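Local coordinates for protein putative oxidoreductase molybdopterin-binding subunit (Sulfolobus tokodaii, PDB 4ZOH) that probably serves as the catalytic subunit of an aldehyde oxidase- or xanthine dehydrogenase-like molybdenum enzyme, carrying a pterin cytosine dinucleotide cofactor, at residues G53-E58 with A232-K237; F262-K267 with N348-E353; G339-E344 with T681-V686; K504-G509 with G525-K530; A510-A515 with N539-N544. All blocks are in the same frame, centred on the assembly; numbering follows the deposited sequence.

Contact 1: residues G53-E58 with A232-K237; sequences GIFTGE and ALMLRK
Next in the chain to F55, whose ring meets M234 and L235, T56 OG1 accepts a hydrogen bond from E58 N at 3.2 Å, an ST turn; T56 N in turn donates to D59 OD2. The contact itself is apolar. F55 has CG anti to its own carbonyl carbon (chi1 -59°), and its ring reaches helix 223-235 with CE1 and CZ leading. M234 CE comes in at the ring edge, near its plane, 4.0 Å from F55 CE1. M234 SD lies 5.4 Å from the F55 ring centroid, 67° off the ring normal, an oblique Met-aromatic contact. From L235 a single methyl, CD1, meets F55 CZ at 4.1 Å. Strand 54-56 is in the a/b hammerhead region and is an outer strand of a seven-stranded mixed sheet; I84 of strand 79-85 touches both F55 and L235. The helix, from the molybdopterin-binding region, packs on strand 170-174 of the same sheet; R236, the first residue past it, offers its O to K19 NZ of the second subunit. With no hydrogen bond crossing between the segments, this apolar surface join rests on van der Waals and oblique sulfur-ring contact.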
# COMPACT_ATOMS: atom_id res chain seq x y z
N GLY A 53 13.69 -17.45 13.52
CA GLY A 53 13.39 -16.02 13.55
C GLY A 53 14.65 -15.21 13.78
O GLY A 53 14.57 -13.99 13.86
N ILE A 54 15.82 -15.90 13.84
CA ILE A 54 17.13 -15.28 14.14
C ILE A 54 18.09 -15.58 13.04
O ILE A 54 18.38 -16.74 12.75
CB ILE A 54 17.65 -15.67 15.55
CG1 ILE A 54 16.66 -15.17 16.62
CG2 ILE A 54 19.00 -15.04 15.80
CD1 ILE A 54 16.79 -15.88 17.95
N PHE A 55 18.50 -14.52 12.35
CA PHE A 55 19.45 -14.56 11.23
C PHE A 55 20.77 -13.92 11.63
O PHE A 55 20.83 -13.13 12.60
CB PHE A 55 18.84 -13.89 9.93
CG PHE A 55 17.55 -14.56 9.48
CD1 PHE A 55 17.58 -15.52 8.45
CD2 PHE A 55 16.35 -14.34 10.18
CE1 PHE A 55 16.41 -16.18 8.08
CE2 PHE A 55 15.18 -14.99 9.83
CZ PHE A 55 15.21 -15.92 8.80
N THR A 56 21.85 -14.25 10.92
CA THR A 56 23.13 -13.71 11.35
C THR A 56 23.80 -13.14 10.14
O THR A 56 23.26 -13.25 9.03
CB THR A 56 24.06 -14.83 11.95
OG1 THR A 56 24.45 -15.66 10.88
CG2 THR A 56 23.34 -15.64 13.00
N GLY A 57 25.00 -12.61 10.32
CA GLY A 57 25.71 -12.05 9.21
C GLY A 57 25.98 -13.06 8.13
O GLY A 57 26.18 -12.67 6.98
N GLU A 58 26.05 -14.34 8.49
CA GLU A 58 26.33 -15.41 7.48
C GLU A 58 25.22 -15.53 6.47
O GLU A 58 25.47 -15.89 5.35
CB GLU A 58 26.55 -16.81 8.15
CG GLU A 58 27.74 -16.85 9.14
CD GLU A 58 29.14 -16.67 8.50
OE1 GLU A 58 29.32 -16.59 7.25
OE2 GLU A 58 30.12 -16.63 9.30
N ALA A 232 14.66 -10.05 2.15
CA ALA A 232 13.39 -10.06 1.46
C ALA A 232 13.43 -11.09 0.34
O ALA A 232 12.41 -11.72 0.12
CB ALA A 232 13.00 -8.67 0.91
N LEU A 233 14.56 -11.22 -0.38
CA LEU A 233 14.73 -12.30 -1.38
C LEU A 233 14.48 -13.71 -0.83
O LEU A 233 13.88 -14.55 -1.48
CB LEU A 233 16.12 -12.28 -2.06
CG LEU A 233 16.60 -10.93 -2.58
CD1 LEU A 233 17.87 -11.17 -3.34
CD2 LEU A 233 15.57 -10.19 -3.39
N MET A 234 14.90 -13.91 0.39
CA MET A 234 14.80 -15.18 1.03
C MET A 234 13.40 -15.43 1.61
O MET A 234 12.85 -16.49 1.43
CB MET A 234 15.86 -15.24 2.15
CG MET A 234 16.39 -16.63 2.39
SD MET A 234 17.10 -16.74 4.02
CE MET A 234 16.02 -18.05 4.62
N LEU A 235 12.88 -14.50 2.39
CA LEU A 235 11.64 -14.73 3.12
C LEU A 235 10.34 -14.63 2.29
O LEU A 235 9.35 -15.23 2.68
CB LEU A 235 11.56 -13.79 4.32
CG LEU A 235 12.32 -14.40 5.49
CD1 LEU A 235 13.58 -13.66 5.76
CD2 LEU A 235 11.45 -14.36 6.75
N ARG A 236 10.31 -13.85 1.21
CA ARG A 236 9.06 -13.75 0.39
C ARG A 236 7.80 -13.16 1.08
O ARG A 236 6.67 -13.42 0.61
CB ARG A 236 8.66 -15.13 -0.21
CG ARG A 236 9.77 -15.89 -0.95
CD ARG A 236 10.63 -15.02 -1.81
NE ARG A 236 11.62 -15.86 -2.51
CZ ARG A 236 11.45 -16.38 -3.73
NH1 ARG A 236 10.32 -16.20 -4.41
NH2 ARG A 236 12.43 -17.07 -4.28
N LYS A 237 7.98 -12.47 2.23
CA LYS A 237 6.99 -11.61 2.85
C LYS A 237 7.57 -10.20 2.81
O LYS A 237 8.79 -10.02 2.66
CB LYS A 237 6.66 -12.01 4.29
CG LYS A 237 6.29 -13.47 4.53
CD LYS A 237 4.83 -13.72 4.18
CE LYS A 237 4.54 -15.21 4.22
NZ LYS A 237 3.07 -15.42 4.14

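Contact 2: residues F262-K267 with N348-E353; sequences FEVAVK and NIVADE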
# COMPACT_ATOMS: atom_id res chain seq x y z
N PHE A 262 47.77 23.36 13.86
CA PHE A 262 48.07 24.41 12.84
C PHE A 262 49.23 25.29 13.29
O PHE A 262 49.51 25.40 14.47
CB PHE A 262 46.81 25.26 12.46
CG PHE A 262 46.47 26.34 13.48
CD1 PHE A 262 47.13 27.59 13.46
CD2 PHE A 262 45.54 26.09 14.47
CE1 PHE A 262 46.86 28.56 14.43
CE2 PHE A 262 45.25 27.06 15.42
CZ PHE A 262 45.90 28.30 15.39
N GLU A 263 49.86 25.96 12.34
CA GLU A 263 50.74 27.03 12.68
C GLU A 263 50.49 28.05 11.62
O GLU A 263 50.48 27.72 10.44
CB GLU A 263 52.22 26.56 12.73
CG GLU A 263 53.27 27.64 12.43
CD GLU A 263 54.72 27.19 12.66
OE1 GLU A 263 55.52 27.97 13.25
OE2 GLU A 263 55.06 26.04 12.26
N VAL A 264 50.29 29.32 12.02
CA VAL A 264 49.98 30.31 10.98
C VAL A 264 51.12 31.32 10.96
O VAL A 264 51.65 31.72 12.00
CB VAL A 264 48.52 30.93 11.17
CG1 VAL A 264 48.37 31.59 12.52
CG2 VAL A 264 48.14 31.89 10.08
N ALA A 265 51.43 31.74 9.74
CA ALA A 265 52.42 32.74 9.50
C ALA A 265 51.78 34.07 9.12
O ALA A 265 51.11 34.22 8.06
CB ALA A 265 53.39 32.27 8.42
N VAL A 266 52.06 35.06 9.96
CA VAL A 266 51.50 36.39 9.75
C VAL A 266 52.53 37.51 9.74
O VAL A 266 53.57 37.43 10.44
CB VAL A 266 50.43 36.70 10.82
CG1 VAL A 266 49.32 35.63 10.77
CG2 VAL A 266 51.04 36.84 12.23
N LYS A 267 52.21 38.56 8.97
CA LYS A 267 52.75 39.91 9.26
C LYS A 267 52.01 40.66 10.37
O LYS A 267 50.77 40.49 10.59
CB LYS A 267 52.93 40.70 7.98
CG LYS A 267 54.36 40.47 7.48
CD LYS A 267 54.53 40.67 5.97
CE LYS A 267 56.01 40.92 5.63
NZ LYS A 267 56.08 41.60 4.30
N ASN A 348 40.59 34.78 13.55
CA ASN A 348 40.28 35.53 14.75
C ASN A 348 41.35 35.40 15.79
O ASN A 348 41.57 36.32 16.62
CB ASN A 348 38.92 35.16 15.35
CG ASN A 348 37.81 36.05 14.88
OD1 ASN A 348 37.71 36.48 13.70
ND2 ASN A 348 36.98 36.39 15.85
N ILE A 349 42.04 34.27 15.77
CA ILE A 349 43.05 34.01 16.78
C ILE A 349 44.17 35.00 16.50
O ILE A 349 44.74 35.55 17.41
CB ILE A 349 43.52 32.53 16.79
CG1 ILE A 349 42.52 31.69 17.56
CG2 ILE A 349 44.94 32.41 17.36
CD1 ILE A 349 42.54 30.28 17.06
N VAL A 350 44.45 35.23 15.24
CA VAL A 350 45.50 36.10 14.82
C VAL A 350 45.09 37.54 15.20
O VAL A 350 45.83 38.18 15.94
CB VAL A 350 45.74 35.97 13.32
CG1 VAL A 350 46.61 37.11 12.82
CG2 VAL A 350 46.41 34.63 13.01
N ALA A 351 43.91 37.99 14.68
CA ALA A 351 43.27 39.30 15.01
C ALA A 351 43.39 39.61 16.49
O ALA A 351 43.95 40.63 16.85
CB ALA A 351 41.82 39.41 14.49
N ASP A 352 42.99 38.67 17.33
CA ASP A 352 43.14 38.78 18.75
C ASP A 352 44.56 38.84 19.28
O ASP A 352 44.81 39.45 20.33
CB ASP A 352 42.42 37.62 19.44
CG ASP A 352 40.89 37.83 19.51
OD1 ASP A 352 40.41 38.87 19.01
OD2 ASP A 352 40.17 36.97 20.11
N GLU A 353 45.48 38.14 18.60
CA GLU A 353 46.88 38.17 19.02
C GLU A 353 47.54 39.49 18.58
O GLU A 353 48.29 40.05 19.31
CB GLU A 353 47.63 36.93 18.51
CG GLU A 353 48.92 36.64 19.25
CD GLU A 353 48.69 36.19 20.67
OE1 GLU A 353 47.54 35.76 20.94
OE2 GLU A 353 49.63 36.26 21.51
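V350 of helix 348-353 fits between V264 and V266 of strand 262-266, and these three valines form the tight part of the contact. V350 CG2 lies 3.7 Å from V264 CG1 and 3.8 Å from V266 CG1, while V350 CG1 meets V266 CG1 at 3.7 Å. Both V350 methyls are therefore engaged, one anti to the backbone N (CG1, chi1 166°) and the other beside it. V264 brings its methyl across by placing CG1 in the crowded position between backbone N and carbonyl carbon (chi1 58°). The V266 and V350 side chains run past each other in opposite directions, and V266 CG1 touches both V350 methyls. One helix position back, the fit is looser: F262 CZ approaches I349 CD1 obliquely at 4.2 Å, and this is the ring's sole touch on the helix segment. The helix is open to solvent elsewhere, at D352 and E353, neither of which touches the strand segment; D352 OD1 pairs with Q688 NE2. No hydrogen bond joins the two segments; the contact is a helix-on-sheet packing in which every touching side chain is buried. The short axes approach to 10.4 Å and cross at -53°. Strand 254-266 runs antiparallel between strands 149-161 and 272-282 in a five-stranded sheet; I272 of the latter touches V264, V266 and V350, closing the valine cluster, while N348 and D352 touch helix 673-688, which lies against the helix here.

Contact 3: residues G339-E344 with T681-V686; sequences GIYFIE and TIINAV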
# COMPACT_ATOMS: atom_id res chain seq x y z
N GLY A 339 36.57 22.87 7.51
CA GLY A 339 37.60 23.67 6.82
C GLY A 339 37.41 25.20 6.99
O GLY A 339 38.37 25.87 7.35
N ILE A 340 36.23 25.75 6.64
CA ILE A 340 35.86 27.15 6.95
C ILE A 340 35.98 27.45 8.47
O ILE A 340 36.55 28.46 8.85
CB ILE A 340 34.47 27.53 6.36
CG1 ILE A 340 34.45 27.38 4.85
CG2 ILE A 340 33.97 28.93 6.85
CD1 ILE A 340 35.60 28.14 4.16
N TYR A 341 35.52 26.55 9.35
CA TYR A 341 35.66 26.75 10.77
C TYR A 341 37.15 26.94 11.15
O TYR A 341 37.50 27.86 11.93
CB TYR A 341 35.09 25.57 11.53
CG TYR A 341 35.51 25.40 13.00
CD1 TYR A 341 34.90 26.11 14.01
CD2 TYR A 341 36.50 24.45 13.37
CE1 TYR A 341 35.28 25.94 15.37
CE2 TYR A 341 36.87 24.27 14.71
CZ TYR A 341 36.26 25.00 15.72
OH TYR A 341 36.61 24.78 17.11
N PHE A 342 38.02 26.03 10.63
CA PHE A 342 39.44 26.15 10.85
C PHE A 342 40.02 27.50 10.42
O PHE A 342 40.61 28.16 11.27
CB PHE A 342 40.21 24.93 10.30
CG PHE A 342 39.92 23.62 11.07
CD1 PHE A 342 39.88 23.59 12.43
CD2 PHE A 342 39.67 22.44 10.39
CE1 PHE A 342 39.63 22.40 13.12
CE2 PHE A 342 39.44 21.26 11.06
CZ PHE A 342 39.38 21.23 12.42
N ILE A 343 39.84 27.92 9.16
CA ILE A 343 40.41 29.17 8.73
C ILE A 343 39.79 30.39 9.49
O ILE A 343 40.52 31.31 9.86
CB ILE A 343 40.41 29.38 7.19
CG1 ILE A 343 41.30 30.59 6.80
CG2 ILE A 343 39.00 29.50 6.56
CD1 ILE A 343 42.76 30.47 7.27
N GLU A 344 38.48 30.37 9.77
CA GLU A 344 37.81 31.51 10.44
C GLU A 344 38.15 31.59 11.91
O GLU A 344 38.27 32.70 12.47
CB GLU A 344 36.30 31.51 10.19
CG GLU A 344 35.93 31.65 8.76
CD GLU A 344 36.39 33.00 8.23
OE1 GLU A 344 35.89 34.02 8.77
OE2 GLU A 344 37.29 33.02 7.31
N THR A 681 31.08 31.72 13.31
CA THR A 681 30.44 33.03 13.67
C THR A 681 30.16 33.09 15.14
O THR A 681 30.60 34.03 15.85
CB THR A 681 29.14 33.31 12.89
OG1 THR A 681 29.48 33.35 11.51
CG2 THR A 681 28.59 34.78 13.24
N ILE A 682 29.52 32.04 15.63
CA ILE A 682 29.06 31.96 17.03
C ILE A 682 30.25 31.78 17.99
O ILE A 682 30.29 32.40 19.09
CB ILE A 682 27.98 30.86 17.24
CG1 ILE A 682 26.63 31.21 16.52
CG2 ILE A 682 27.83 30.61 18.72
CD1 ILE A 682 25.99 32.47 17.05
N ILE A 683 31.18 30.89 17.63
CA ILE A 683 32.37 30.72 18.44
C ILE A 683 33.18 32.07 18.49
O ILE A 683 33.67 32.43 19.54
CB ILE A 683 33.29 29.53 18.00
CG1 ILE A 683 32.54 28.17 18.09
CG2 ILE A 683 34.54 29.57 18.94
CD1 ILE A 683 32.18 27.78 19.56
N ASN A 684 33.34 32.76 17.37
CA ASN A 684 34.09 34.03 17.39
C ASN A 684 33.43 35.02 18.35
O ASN A 684 34.11 35.61 19.22
CB ASN A 684 34.26 34.60 15.99
CG ASN A 684 35.28 33.81 15.18
OD1 ASN A 684 35.87 32.88 15.74
ND2 ASN A 684 35.48 34.13 13.86
N ALA A 685 32.09 35.10 18.27
CA ALA A 685 31.27 35.91 19.19
C ALA A 685 31.53 35.57 20.62
O ALA A 685 31.84 36.51 21.40
CB ALA A 685 29.78 35.88 18.88
N VAL A 686 31.45 34.29 20.98
CA VAL A 686 31.59 33.91 22.39
C VAL A 686 33.01 34.23 22.87
O VAL A 686 33.24 34.53 24.07
CB VAL A 686 31.31 32.43 22.63
CG1 VAL A 686 31.50 32.04 24.11
CG2 VAL A 686 29.87 32.08 22.28
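Y341 lays the edge of its ring against I683: I683 CG1, near the ring plane, stands 4.5 Å from Y341 CE1. The ring gets there because CG lies anti to the backbone N (chi1 162°), which carries it out from helix 336-353 toward helix 673-688, and Y341 OH makes a weak hydrogen bond to I156 O. The second meeting point is polar. N684 ND2 donates to the carbonyl oxygen of E344 at 3.4 Å, a nearly straight (160°) but long and weak bond. The stronger partner of that amide nitrogen is V408 O, and N684 OD1 accepts from R345 NH1, so the amide is held at both ends and its flip is fixed. The E344 carboxylate turns elsewhere: OE1 takes a salt bridge from R362 NE and a hydrogen bond from S410 N, and OE2 pairs with Y309 OH. Three partners thus satisfy a buried acid, whose charge is probably balanced by the arginine. Helix packing of this kind joins helix 336-353, part of a molybdopterin cofactor-binding domain, to a helix near the C-terminus more than 330 residues on. Strand 405-412 lies beside both helices through V408 and S410. Helix 673-688 also packs I682 against helix 600-619 and sets T681, I682 and A685 on strands 568-577 and 583-593.

Contact 4: residues K504-G509 with G525-K530; sequences KLIEIG and GNVTHK
V527 packs on L505, I506 and G509, joining a small antiparallel three-stranded sheet to the last turns of helix 486-512, an alpha/beta packing in which one valine carries the contact. Its CG2 methyl reaches the helix backbone, 4.1 Å from L505 O and 4.2 Å from I506 CA, and comes 4.4 Å from I506 CG1. The CG1 methyl, anti to the backbone N (chi1 175°), sits over G509 and lies 4.1 Å from G509 C. Because G509 has no side chain, the chains come close: its CA is 5.5 Å from V527 CA. No hydrogen bond crosses, so van der Waals contact alone joins helix and strand. The segment axes pass 8.4 Å apart and cross at -45°. L505 turns toward G525, which has positive phi and leads from strand 522-523 into 526-528. Strand 526-528 is the middle one of the sheet, with backbone bonds from V527 to V536 on one neighbour and from T528 to E521 beside the other. Y522 of strand 522-523 touches L505, I506 and V527 alike, and F538 adds to the packing round L505. I506 is partly exposed, whereas V527, L505 and G509 are buried. Beyond these, side chains hold the backbone on either side of V527: H529 ND1 accepts from N532 N, and N526 OD1 accepts from F538 N.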
# COMPACT_ATOMS: atom_id res chain seq x y z
N LYS A 504 8.64 21.58 -28.89
CA LYS A 504 7.79 20.58 -29.54
C LYS A 504 6.38 21.09 -29.73
O LYS A 504 5.75 20.83 -30.77
CB LYS A 504 7.81 19.25 -28.80
CG LYS A 504 7.57 18.01 -29.67
CD LYS A 504 8.37 16.81 -29.12
CE LYS A 504 8.15 16.65 -27.61
NZ LYS A 504 9.40 16.62 -26.81
N LEU A 505 5.87 21.83 -28.74
CA LEU A 505 4.51 22.37 -28.83
C LEU A 505 4.46 23.38 -30.01
O LEU A 505 3.45 23.43 -30.75
CB LEU A 505 4.09 23.08 -27.53
CG LEU A 505 3.77 22.33 -26.21
CD1 LEU A 505 3.55 23.33 -25.07
CD2 LEU A 505 2.54 21.47 -26.40
N ILE A 506 5.54 24.16 -30.14
CA ILE A 506 5.74 25.12 -31.26
C ILE A 506 5.64 24.46 -32.64
O ILE A 506 4.80 24.86 -33.49
CB ILE A 506 7.01 26.01 -31.08
CG1 ILE A 506 6.71 27.11 -30.05
CG2 ILE A 506 7.38 26.67 -32.42
CD1 ILE A 506 7.93 27.84 -29.52
N GLU A 507 6.44 23.44 -32.88
CA GLU A 507 6.40 22.82 -34.19
C GLU A 507 5.09 22.09 -34.55
O GLU A 507 4.65 22.15 -35.71
CB GLU A 507 7.64 22.00 -34.47
CG GLU A 507 7.94 20.91 -33.48
CD GLU A 507 8.79 19.84 -34.14
OE1 GLU A 507 9.53 19.12 -33.43
OE2 GLU A 507 8.70 19.73 -35.38
N ILE A 508 4.45 21.46 -33.56
CA ILE A 508 3.11 20.88 -33.80
C ILE A 508 2.11 22.01 -34.14
O ILE A 508 1.32 21.89 -35.10
CB ILE A 508 2.66 19.94 -32.64
CG1 ILE A 508 3.61 18.73 -32.59
CG2 ILE A 508 1.24 19.42 -32.83
CD1 ILE A 508 3.86 18.19 -31.22
N GLY A 509 2.18 23.10 -33.37
CA GLY A 509 1.39 24.32 -33.61
C GLY A 509 1.66 24.87 -35.01
O GLY A 509 0.72 25.21 -35.72
N GLY A 525 1.16 28.81 -23.92
CA GLY A 525 0.76 27.51 -24.40
C GLY A 525 0.08 27.48 -25.76
O GLY A 525 -0.02 26.40 -26.37
N ASN A 526 -0.42 28.64 -26.24
CA ASN A 526 -1.08 28.72 -27.55
C ASN A 526 -0.13 29.09 -28.68
O ASN A 526 0.86 29.74 -28.45
CB ASN A 526 -2.30 29.63 -27.50
CG ASN A 526 -3.17 29.40 -26.28
OD1 ASN A 526 -3.69 28.30 -26.04
ND2 ASN A 526 -3.28 30.43 -25.46
N VAL A 527 -0.38 28.63 -29.90
CA VAL A 527 0.46 29.06 -31.03
C VAL A 527 -0.44 29.87 -32.02
O VAL A 527 -1.61 29.51 -32.27
CB VAL A 527 1.32 27.89 -31.61
CG1 VAL A 527 2.09 28.31 -32.84
CG2 VAL A 527 2.33 27.41 -30.57
N THR A 528 0.08 31.03 -32.45
CA THR A 528 -0.63 31.96 -33.36
C THR A 528 0.21 32.29 -34.60
O THR A 528 1.46 32.49 -34.51
CB THR A 528 -1.03 33.30 -32.69
OG1 THR A 528 0.14 33.88 -32.11
CG2 THR A 528 -2.02 33.13 -31.57
N HIS A 529 -0.48 32.35 -35.74
CA HIS A 529 0.10 32.81 -37.00
C HIS A 529 0.36 34.34 -36.95
O HIS A 529 -0.57 35.13 -37.00
CB HIS A 529 -0.74 32.42 -38.23
CG HIS A 529 0.08 32.27 -39.47
ND1 HIS A 529 0.36 33.32 -40.32
CD2 HIS A 529 0.75 31.21 -39.97
CE1 HIS A 529 1.14 32.91 -41.30
NE2 HIS A 529 1.39 31.63 -41.11
N LYS A 530 1.63 34.70 -36.81
CA LYS A 530 2.18 36.06 -36.68
C LYS A 530 1.81 36.89 -37.95
O LYS A 530 2.65 37.06 -38.84
CB LYS A 530 3.71 35.95 -36.43
CG LYS A 530 4.53 34.95 -37.32
CD LYS A 530 4.25 33.43 -37.16
CE LYS A 530 4.73 32.52 -38.30
NZ LYS A 530 6.21 32.22 -38.38

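Contact 5: residues A510-A515 with N539-N544; sequences AKILNA and NEIVKN
Within residues 510-515 and 539-544 the closest CA atoms are those of I512 and I541, 7.9 Å apart; L513 is the first residue to leave helical geometry. I512 makes the contact almost entirely with one methyl. CD1, at the end of an extended branch whose CG1 lies anti to the carbonyl carbon (chi1 -59°), reaches between I541 and N544. It lies 3.6 Å from N544 CB and 4.1 Å from I541 CA, with I541 CG1 farther at 4.5 Å; I512 and N544 meet at a slant. The amide of N544 is held by its own helix: ND2 donates to E540 O at 2.8 Å (153°), from above the carbonyl plane. The backbone N544 N reaches the same oxygen from the opposite face, so E540 O is gripped twice. With ND2 held there, it is mainly N544 CB, with CG behind it, that meets I512 CD1. E540 OE1 accepts a hydrogen bond from T537 N. The seam is partly buried: I512 is partly exposed and E540 exposed. Deeper in, I541 touches I508 of helix 486-512, V527 of strand 526-528 and V536 of strand 535-536. L513 touches the same two strands, so the helix end and helix 538-547 are bridged by the small sheet.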
# COMPACT_ATOMS: atom_id res chain seq x y z
N ALA A 510 2.94 24.94 -35.39
CA ALA A 510 3.39 25.39 -36.72
C ALA A 510 2.83 24.47 -37.80
O ALA A 510 2.12 24.96 -38.69
CB ALA A 510 4.92 25.44 -36.78
N LYS A 511 3.09 23.16 -37.71
CA LYS A 511 2.43 22.16 -38.56
C LYS A 511 0.93 22.35 -38.72
O LYS A 511 0.45 22.40 -39.85
CB LYS A 511 2.71 20.74 -38.09
CG LYS A 511 3.86 20.05 -38.79
CD LYS A 511 3.62 18.56 -38.82
CE LYS A 511 4.89 17.80 -38.45
NZ LYS A 511 4.90 16.43 -39.03
N ILE A 512 0.18 22.52 -37.62
CA ILE A 512 -1.26 22.76 -37.68
C ILE A 512 -1.65 24.08 -38.41
O ILE A 512 -2.71 24.17 -39.03
CB ILE A 512 -1.90 22.69 -36.27
CG1 ILE A 512 -1.64 21.30 -35.62
CG2 ILE A 512 -3.39 23.03 -36.28
CD1 ILE A 512 -1.89 21.26 -34.13
N LEU A 513 -0.77 25.08 -38.36
CA LEU A 513 -0.98 26.41 -38.95
C LEU A 513 -0.27 26.64 -40.33
O LEU A 513 -0.22 27.77 -40.84
CB LEU A 513 -0.49 27.47 -37.95
CG LEU A 513 -1.26 27.78 -36.68
CD1 LEU A 513 -0.55 28.88 -35.92
CD2 LEU A 513 -2.70 28.17 -36.96
N ASN A 514 0.29 25.57 -40.89
CA ASN A 514 1.17 25.62 -42.06
C ASN A 514 2.56 26.25 -41.98
O ASN A 514 3.37 25.97 -42.86
CB ASN A 514 0.43 26.11 -43.28
CG ASN A 514 -0.58 25.09 -43.75
OD1 ASN A 514 -0.28 24.31 -44.66
ND2 ASN A 514 -1.75 25.06 -43.12
N ALA A 515 2.86 27.06 -40.96
CA ALA A 515 4.09 27.89 -40.93
C ALA A 515 5.33 27.30 -40.19
O ALA A 515 5.59 26.10 -40.33
CB ALA A 515 3.77 29.30 -40.45
N ASN A 539 -4.55 22.87 -25.60
CA ASN A 539 -5.27 21.63 -25.66
C ASN A 539 -5.44 21.04 -27.09
O ASN A 539 -5.30 19.82 -27.27
CB ASN A 539 -6.59 21.72 -24.90
CG ASN A 539 -6.39 21.81 -23.38
OD1 ASN A 539 -6.35 22.91 -22.78
ND2 ASN A 539 -6.27 20.64 -22.74
N GLU A 540 -5.68 21.90 -28.09
CA GLU A 540 -5.75 21.45 -29.49
C GLU A 540 -4.40 20.98 -29.99
O GLU A 540 -4.33 19.99 -30.71
CB GLU A 540 -6.33 22.51 -30.47
CG GLU A 540 -7.84 22.73 -30.43
CD GLU A 540 -8.19 24.22 -30.70
OE1 GLU A 540 -7.35 25.00 -31.25
OE2 GLU A 540 -9.32 24.62 -30.33
N ILE A 541 -3.32 21.65 -29.63
CA ILE A 541 -1.99 21.18 -30.02
C ILE A 541 -1.74 19.73 -29.50
O ILE A 541 -1.19 18.85 -30.23
CB ILE A 541 -0.87 22.16 -29.56
CG1 ILE A 541 -0.88 23.47 -30.40
CG2 ILE A 541 0.51 21.51 -29.66
CD1 ILE A 541 0.03 24.55 -29.84
N VAL A 542 -2.12 19.52 -28.24
CA VAL A 542 -1.86 18.29 -27.51
C VAL A 542 -2.68 17.18 -28.18
O VAL A 542 -2.13 16.16 -28.56
CB VAL A 542 -2.21 18.43 -26.03
CG1 VAL A 542 -2.22 17.05 -25.35
CG2 VAL A 542 -1.24 19.37 -25.31
N LYS A 543 -3.98 17.36 -28.36
CA LYS A 543 -4.78 16.29 -29.04
C LYS A 543 -4.32 15.92 -30.45
O LYS A 543 -4.29 14.72 -30.85
CB LYS A 543 -6.22 16.63 -29.01
CG LYS A 543 -6.65 16.85 -27.60
CD LYS A 543 -8.14 16.94 -27.56
CE LYS A 543 -8.61 17.13 -26.13
NZ LYS A 543 -9.91 16.46 -26.12
N ASN A 544 -3.91 16.94 -31.19
CA ASN A 544 -3.33 16.75 -32.49
C ASN A 544 -1.96 16.10 -32.44
O ASN A 544 -1.63 15.36 -33.33
CB ASN A 544 -3.37 18.06 -33.33
CG ASN A 544 -4.80 18.35 -33.83
OD1 ASN A 544 -5.30 17.67 -34.75
ND2 ASN A 544 -5.50 19.29 -33.16

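How the contacts relate
The five contacts fall into three places. Contacts 4 and 5 are almost one cluster, centres 6 Å apart, with both using helix 486-512; H529 NE2 packs 3.4 Å from A515 CB between them. Contacts 2 and 3 share helix 336-353, centres 13 Å apart, and R362 serves N348 of one and E344 of the other. Contact 1 is remote: its centre is 58 Å from that of contact 2 and 57 Å from that of contact 4. Along the chain, contacts 4 and 5 are nested in the loop closed by contact 3. Pocket residues of the pterin cytosine dinucleotide fall between 213 and 672, a span that leaves out 53-58 of contact 1 and 681-686 of contact 3.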